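Local coordinates for orotidine 5'-phosphate decarboxylase (Sulfolobus solfataricus, PDB 4DBD), which probably catalyses the decarboxylation of orotidine 5'-monophosphate to uridine 5'-monophosphate, the last step of de novo UMP synthesis, at residues A[143-153]-A[171-182]. Numbering follows the deposited sequence.
With SO4 (sulfate ion), chain C.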
ATOM      1  N   GLY A 143     -11.454   5.574  13.723  1.00 30.20           N
ATOM      2  CA  GLY A 143     -12.339   5.479  14.878  1.00 30.92           C
ATOM      3  C   GLY A 143     -11.860   6.233  16.111  1.00 36.49           C
ATOM      4  O   GLY A 143     -12.640   6.481  17.033  1.00 38.50           O
ATOM      5  N   THR A 144     -10.578   6.590  16.137  1.00 34.02           N
ATOM      6  CA  THR A 144     -10.039   7.453  17.183  1.00 34.49           C
ATOM      7  C   THR A 144     -10.372   8.904  16.862  1.00 30.44           C
ATOM      8  O   THR A 144     -10.214   9.792  17.704  1.00 37.17           O
ATOM      9  CB  THR A 144      -8.518   7.371  17.234  1.00 33.87           C
ATOM     10  OG1 THR A 144      -8.008   7.573  15.912  1.00 32.56           O
ATOM     11  CG2 THR A 144      -8.062   6.030  17.759  1.00 24.11           C
ATOM     12  N   LYS A 145     -10.807   9.138  15.629  1.00 32.25           N
ATOM     13  CA  LYS A 145     -10.992  10.491  15.120  1.00 37.80           C
ATOM     14  C   LYS A 145     -12.483  10.808  14.995  1.00 32.48           C
ATOM     15  O   LYS A 145     -13.000  10.991  13.880  1.00 26.16           O
ATOM     16  CB  LYS A 145     -10.294  10.634  13.761  1.00 33.63           C
ATOM     17  CG  LYS A 145      -8.836  10.146  13.736  1.00 26.21           C
ATOM     18  CD  LYS A 145      -7.947  10.976  14.672  1.00 36.46           C
ATOM     19  CE  LYS A 145      -6.452  10.670  14.471  1.00 37.63           C
ATOM     20  NZ  LYS A 145      -5.897  11.207  13.186  1.00 29.77           N
ATOM     21  N   LEU A 146     -13.164  10.866  16.140  1.00 31.65           N
ATOM     22  CA  LEU A 146     -14.621  11.010  16.169  1.00 27.22           C
ATOM     23  C   LEU A 146     -15.120  12.304  15.533  1.00 20.89           C
ATOM     24  O   LEU A 146     -16.100  12.275  14.806  1.00 19.54           O
ATOM     25  CB  LEU A 146     -15.184  10.868  17.587  1.00 18.78           C
ATOM     26  CG  LEU A 146     -14.947   9.549  18.331  1.00 23.97           C
ATOM     27  CD1 LEU A 146     -15.801   9.504  19.589  1.00 23.36           C
ATOM     28  CD2 LEU A 146     -15.245   8.339  17.446  1.00 20.30           C
ATOM     29  N   ASP A 147     -14.470  13.430  15.827  1.00 21.99           N
ATOM     30  CA  ASP A 147     -14.862  14.706  15.227  1.00 24.75           C
ATOM     31  C   ASP A 147     -14.884  14.588  13.710  1.00 23.97           C
ATOM     32  O   ASP A 147     -15.805  15.070  13.045  1.00 17.59           O
ATOM     33  CB  ASP A 147     -13.893  15.821  15.625  1.00 27.80           C
ATOM     34  CG  ASP A 147     -14.066  16.260  17.066  1.00 35.74           C
ATOM     35  OD1 ASP A 147     -14.275  15.380  17.923  1.00 30.02           O
ATOM     36  OD2 ASP A 147     -14.006  17.487  17.333  1.00 39.24           O
ATOM     37  N   HIS A 148     -13.856  13.947  13.164  1.00 21.40           N
ATOM     38  CA  HIS A 148     -13.746  13.827  11.707  1.00 21.15           C
ATOM     39  C   HIS A 148     -14.834  12.923  11.128  1.00 22.26           C
ATOM     40  O   HIS A 148     -15.317  13.154  10.013  1.00 23.06           O
ATOM     41  CB  HIS A 148     -12.350  13.342  11.313  1.00 24.03           C
ATOM     42  CG  HIS A 148     -11.257  14.312  11.647  1.00 23.99           C
ATOM     43  ND1 HIS A 148     -11.037  15.462  10.920  1.00 39.39           N
ATOM     44  CD2 HIS A 148     -10.319  14.300  12.624  1.00 27.03           C
ATOM     45  CE1 HIS A 148     -10.012  16.116  11.436  1.00 34.29           C
ATOM     46  NE2 HIS A 148      -9.559  15.432  12.470  1.00 35.07           N
ATOM     47  N   ILE A 149     -15.226  11.897  11.880  1.00 18.09           N
ATOM     48  CA  ILE A 149     -16.317  11.026  11.451  1.00 17.01           C
ATOM     49  C   ILE A 149     -17.602  11.824  11.276  1.00 22.56           C
ATOM     50  O   ILE A 149     -18.288  11.706  10.258  1.00 20.95           O
ATOM     51  CB  ILE A 149     -16.565   9.885  12.470  1.00 18.79           C
ATOM     52  CG1 ILE A 149     -15.349   8.968  12.539  1.00 17.91           C
ATOM     53  CG2 ILE A 149     -17.803   9.082  12.104  1.00 19.23           C
ATOM     54  CD1 ILE A 149     -15.490   7.837  13.558  1.00 17.69           C
ATOM     55  N   THR A 150     -17.940  12.638  12.273  1.00 19.95           N
ATOM     56  CA  THR A 150     -19.187  13.392  12.189  1.00 18.81           C
ATOM     57  C   THR A 150     -19.142  14.369  11.010  1.00 16.94           C
ATOM     58  O   THR A 150     -20.099  14.482  10.238  1.00 25.69           O
ATOM     59  CB  THR A 150     -19.475  14.148  13.484  1.00 19.22           C
ATOM     60  OG1 THR A 150     -19.333  13.253  14.599  1.00 21.28           O
ATOM     61  CG2 THR A 150     -20.889  14.708  13.445  1.00 23.12           C
ATOM     62  N   GLN A 151     -18.010  15.045  10.862  1.00 15.81           N
ATOM     63  CA  GLN A 151     -17.810  16.009   9.786  1.00 20.50           C
ATOM     64  C   GLN A 151     -17.815  15.347   8.419  1.00 25.86           C
ATOM     65  O   GLN A 151     -18.433  15.852   7.490  1.00 23.64           O
ATOM     66  CB  GLN A 151     -16.516  16.790  10.012  1.00 20.92           C
ATOM     67  CG  GLN A 151     -16.612  17.722  11.218  1.00 31.50           C
ATOM     68  CD  GLN A 151     -15.282  17.977  11.889  1.00 37.31           C
ATOM     69  OE1 GLN A 151     -14.221  17.656  11.344  1.00 42.88           O
ATOM     70  NE2 GLN A 151     -15.327  18.552  13.093  1.00 34.76           N
ATOM     71  N   TYR A 152     -17.138  14.214   8.280  1.00 26.86           N
ATOM     72  CA  TYR A 152     -17.244  13.493   7.016  1.00 19.09           C
ATOM     73  C   TYR A 152     -18.676  13.028   6.748  1.00 25.11           C
ATOM     74  O   TYR A 152     -19.122  13.025   5.603  1.00 30.16           O
ATOM     75  CB  TYR A 152     -16.233  12.338   6.915  1.00 21.48           C
ATOM     76  CG  TYR A 152     -14.899  12.798   6.375  1.00 18.47           C
ATOM     77  CD1 TYR A 152     -13.960  13.384   7.205  1.00 22.02           C
ATOM     78  CD2 TYR A 152     -14.597  12.681   5.023  1.00 27.77           C
ATOM     79  CE1 TYR A 152     -12.743  13.823   6.716  1.00 25.28           C
ATOM     80  CE2 TYR A 152     -13.380  13.120   4.524  1.00 24.47           C
ATOM     81  CZ  TYR A 152     -12.462  13.687   5.380  1.00 23.01           C
ATOM     82  OH  TYR A 152     -11.249  14.137   4.894  1.00 35.80           O
ATOM     83  N   ARG A 153     -19.407  12.665   7.796  1.00 21.29           N
ATOM     84  CA  ARG A 153     -20.800  12.254   7.618  1.00 25.79           C
ATOM     85  C   ARG A 153     -21.628  13.431   7.106  1.00 28.29           C
ATOM     86  O   ARG A 153     -22.512  13.264   6.268  1.00 28.14           O
ATOM     87  CB  ARG A 153     -21.385  11.704   8.918  1.00 25.27           C
ATOM     88  CG  ARG A 153     -22.900  11.515   8.885  1.00 30.27           C
ATOM     89  CD  ARG A 153     -23.331  10.649   7.715  1.00 33.84           C
ATOM     90  NE  ARG A 153     -22.863   9.280   7.877  1.00 28.41           N
ATOM     91  CZ  ARG A 153     -22.619   8.444   6.873  1.00 30.90           C
ATOM     92  NH1 ARG A 153     -22.783   8.836   5.616  1.00 27.59           N
ATOM     93  NH2 ARG A 153     -22.192   7.218   7.135  1.00 21.53           N
ATOM     94  N   GLY A 171     -10.376   3.115  20.137  1.00 33.13           N
ATOM     95  CA  GLY A 171     -11.805   3.255  19.906  1.00 37.91           C
ATOM     96  C   GLY A 171     -12.664   2.399  20.829  1.00 31.85           C
ATOM     97  O   GLY A 171     -12.550   1.158  20.835  1.00 30.94           O
ATOM     98  N   SER A 172     -13.518   3.064  21.614  1.00 32.94           N
ATOM     99  CA  SER A 172     -14.503   2.388  22.467  1.00 29.37           C
ATOM    100  C   SER A 172     -15.680   1.916  21.617  1.00 22.97           C
ATOM    101  O   SER A 172     -16.301   2.717  20.935  1.00 23.15           O
ATOM    102  CB  SER A 172     -15.000   3.333  23.553  1.00 28.51           C
ATOM    103  OG  SER A 172     -16.001   2.715  24.347  1.00 39.48           O
ATOM    104  N   TYR A 173     -15.992   0.618  21.672  1.00 22.06           N
ATOM    105  CA  TYR A 173     -16.922   0.018  20.710  1.00 20.16           C
ATOM    106  C   TYR A 173     -18.249   0.746  20.604  1.00 18.23           C
ATOM    107  O   TYR A 173     -18.944   0.940  21.610  1.00 18.33           O
ATOM    108  CB  TYR A 173     -17.172  -1.460  21.028  1.00 17.66           C
ATOM    109  CG  TYR A 173     -15.904  -2.197  21.332  1.00 17.36           C
ATOM    110  CD1 TYR A 173     -14.991  -2.493  20.325  1.00 20.63           C
ATOM    111  CD2 TYR A 173     -15.602  -2.582  22.627  1.00 21.03           C
ATOM    112  CE1 TYR A 173     -13.820  -3.161  20.604  1.00 26.42           C
ATOM    113  CE2 TYR A 173     -14.433  -3.257  22.916  1.00 21.44           C
ATOM    114  CZ  TYR A 173     -13.549  -3.541  21.912  1.00 20.36           C
ATOM    115  OH  TYR A 173     -12.381  -4.209  22.201  1.00 29.26           O
ATOM    116  N   GLY A 174     -18.602   1.124  19.379  1.00 16.79           N
ATOM    117  CA  GLY A 174     -19.871   1.765  19.097  1.00 20.69           C
ATOM    118  C   GLY A 174     -19.775   3.273  19.001  1.00 18.81           C
ATOM    119  O   GLY A 174     -20.698   3.923  18.509  1.00 20.95           O
ATOM    120  N   ASP A 175     -18.661   3.836  19.461  1.00 20.07           N
ATOM    121  CA  ASP A 175     -18.504   5.294  19.455  1.00 24.40           C
ATOM    122  C   ASP A 175     -18.410   5.861  18.049  1.00 25.12           C
ATOM    123  O   ASP A 175     -18.827   6.999  17.801  1.00 20.32           O
ATOM    124  CB  ASP A 175     -17.268   5.741  20.251  1.00 19.41           C
ATOM    125  CG  ASP A 175     -17.467   5.656  21.757  1.00 28.80           C
ATOM    126  OD1 ASP A 175     -18.565   5.277  22.220  1.00 25.47           O
ATOM    127  OD2 ASP A 175     -16.510   5.985  22.481  1.00 26.25           O
ATOM    128  N   ALA A 176     -17.834   5.085  17.134  1.00 22.11           N
ATOM    129  CA  ALA A 176     -17.691   5.543  15.761  1.00 20.40           C
ATOM    130  C   ALA A 176     -19.043   5.531  15.067  1.00 20.53           C
ATOM    131  O   ALA A 176     -19.427   6.510  14.425  1.00 16.73           O
ATOM    132  CB  ALA A 176     -16.687   4.692  15.010  1.00 16.85           C
ATOM    133  N   VAL A 177     -19.772   4.428  15.210  1.00 18.17           N
ATOM    134  CA  VAL A 177     -21.130   4.380  14.697  1.00 20.46           C
ATOM    135  C   VAL A 177     -21.966   5.532  15.262  1.00 20.20           C
ATOM    136  O   VAL A 177     -22.656   6.215  14.515  1.00 22.34           O
ATOM    137  CB  VAL A 177     -21.806   3.035  14.968  1.00 26.62           C
ATOM    138  CG1 VAL A 177     -23.248   3.066  14.485  1.00 26.93           C
ATOM    139  CG2 VAL A 177     -21.035   1.926  14.259  1.00 23.72           C
ATOM    140  N   CYS A 178     -21.885   5.775  16.569  1.00 20.92           N
ATOM    141  CA  CYS A 178     -22.679   6.861  17.144  1.00 24.82           C
ATOM    142  C   CYS A 178     -22.273   8.229  16.583  1.00 22.01           C
ATOM    143  O   CYS A 178     -23.120   9.103  16.415  1.00 26.17           O
ATOM    144  CB  CYS A 178     -22.659   6.833  18.678  1.00 24.00           C
ATOM    145  SG  CYS A 178     -23.579   5.434  19.387  1.00 34.54           S
ATOM    146  N   ALA A 179     -20.994   8.395  16.243  1.00 23.94           N
ATOM    147  CA  ALA A 179     -20.519   9.642  15.640  1.00 22.14           C
ATOM    148  C   ALA A 179     -20.932   9.818  14.174  1.00 26.21           C
ATOM    149  O   ALA A 179     -20.809  10.912  13.621  1.00 20.68           O
ATOM    150  CB  ALA A 179     -19.003   9.763  15.774  1.00 18.99           C
ATOM    151  N   GLY A 180     -21.391   8.744  13.534  1.00 20.37           N
ATOM    152  CA  GLY A 180     -21.888   8.860  12.176  1.00 25.68           C
ATOM    153  C   GLY A 180     -21.383   7.810  11.209  1.00 17.87           C
ATOM    154  O   GLY A 180     -21.764   7.816  10.036  1.00 21.21           O
ATOM    155  N   ALA A 181     -20.541   6.900  11.690  1.00 22.73           N
ATOM    156  CA  ALA A 181     -20.035   5.824  10.836  1.00 20.59           C
ATOM    157  C   ALA A 181     -21.115   4.768  10.595  1.00 19.65           C
ATOM    158  O   ALA A 181     -22.011   4.577  11.412  1.00 22.91           O
ATOM    159  CB  ALA A 181     -18.791   5.194  11.451  1.00 20.27           C
ATOM    160  N   ASP A 182     -21.023   4.069   9.469  1.00 22.02           N
ATOM    161  CA  ASP A 182     -21.938   2.972   9.200  1.00 19.47           C
ATOM    162  C   ASP A 182     -21.488   1.668   9.861  1.00 20.52           C
ATOM    163  O   ASP A 182     -22.287   0.962  10.466  1.00 22.26           O
ATOM    164  CB  ASP A 182     -22.095   2.776   7.693  1.00 22.74           C
ATOM    165  CG  ASP A 182     -22.786   3.943   7.042  1.00 24.79           C
ATOM    166  OD1 ASP A 182     -24.007   4.089   7.262  1.00 31.95           O
ATOM    167  OD2 ASP A 182     -22.117   4.729   6.340  1.00 24.57           O
TER
HETATM  168  S   SO4 C 302      -6.508  15.981  14.728  1.00 61.61           S
HETATM  169  O1  SO4 C 302      -7.473  15.028  15.277  1.00 51.09           O
HETATM  170  O2  SO4 C 302      -5.303  15.262  14.311  1.00 60.55           O
HETATM  171  O3  SO4 C 302      -7.098  16.670  13.581  1.00 57.12           O
HETATM  172  O4  SO4 C 302      -6.152  16.962  15.748  1.00 72.77           O
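Arg153 reaches from helix 146-155 to the C-terminal end of helix 175-179 and takes one carbonyl oxygen, Gly180 O, with two nitrogens, NE at 2.8 Å and NH2 at 3.0 Å, the oxygen lying in the guanidinium plane. The chain leaves with CG anti to the backbone N (chi1 169°), then bends at chi2 and chi3, folding the guanidinium over so that its NE/NH2 edge faces Gly180 O. NH2 also meets Asp182 OD2 at 2.6 Å, a salt bridge whose hydrogen bond is weak because strongly bent, the carboxylate plane turned 70° from the guanidinium. One turn earlier, Thr150 OG1 donates to a lone pair of Ala179 O (2.9 Å). Nearer the barrel, Ile149 splits its branches: CD1 rests on Ala176 CB (3.7 Å), while CG2 packs against Ala179 and Ala181. Leu146 CD2 covers the start of helix 175-179, next to residues 171-174 of a loop that probably binds substrate. The small alanines let the axes of segments 146-153 and 175-179 come within 8.9 Å, crossing at -34°. Gly180 ends its helix in a Schellman motif; a CB there would probably press on the Ala179 carbonyl and crowd Arg153 CB, so glycine suits. Met159 O, just before strand 160-163, accepts from Arg153 NH1, and Ile161 N within that strand donates to Asp182 OD2. Replacing Arg153 by an alanine removes both nitrogens, which would probably leave Gly180 O without these donors and Asp182 without its cationic mate. Consecutive outer helices of this TIM barrel thus join through an apolar seam and helix-C-terminal carbonyls, whose partial negative charge should suit a cation.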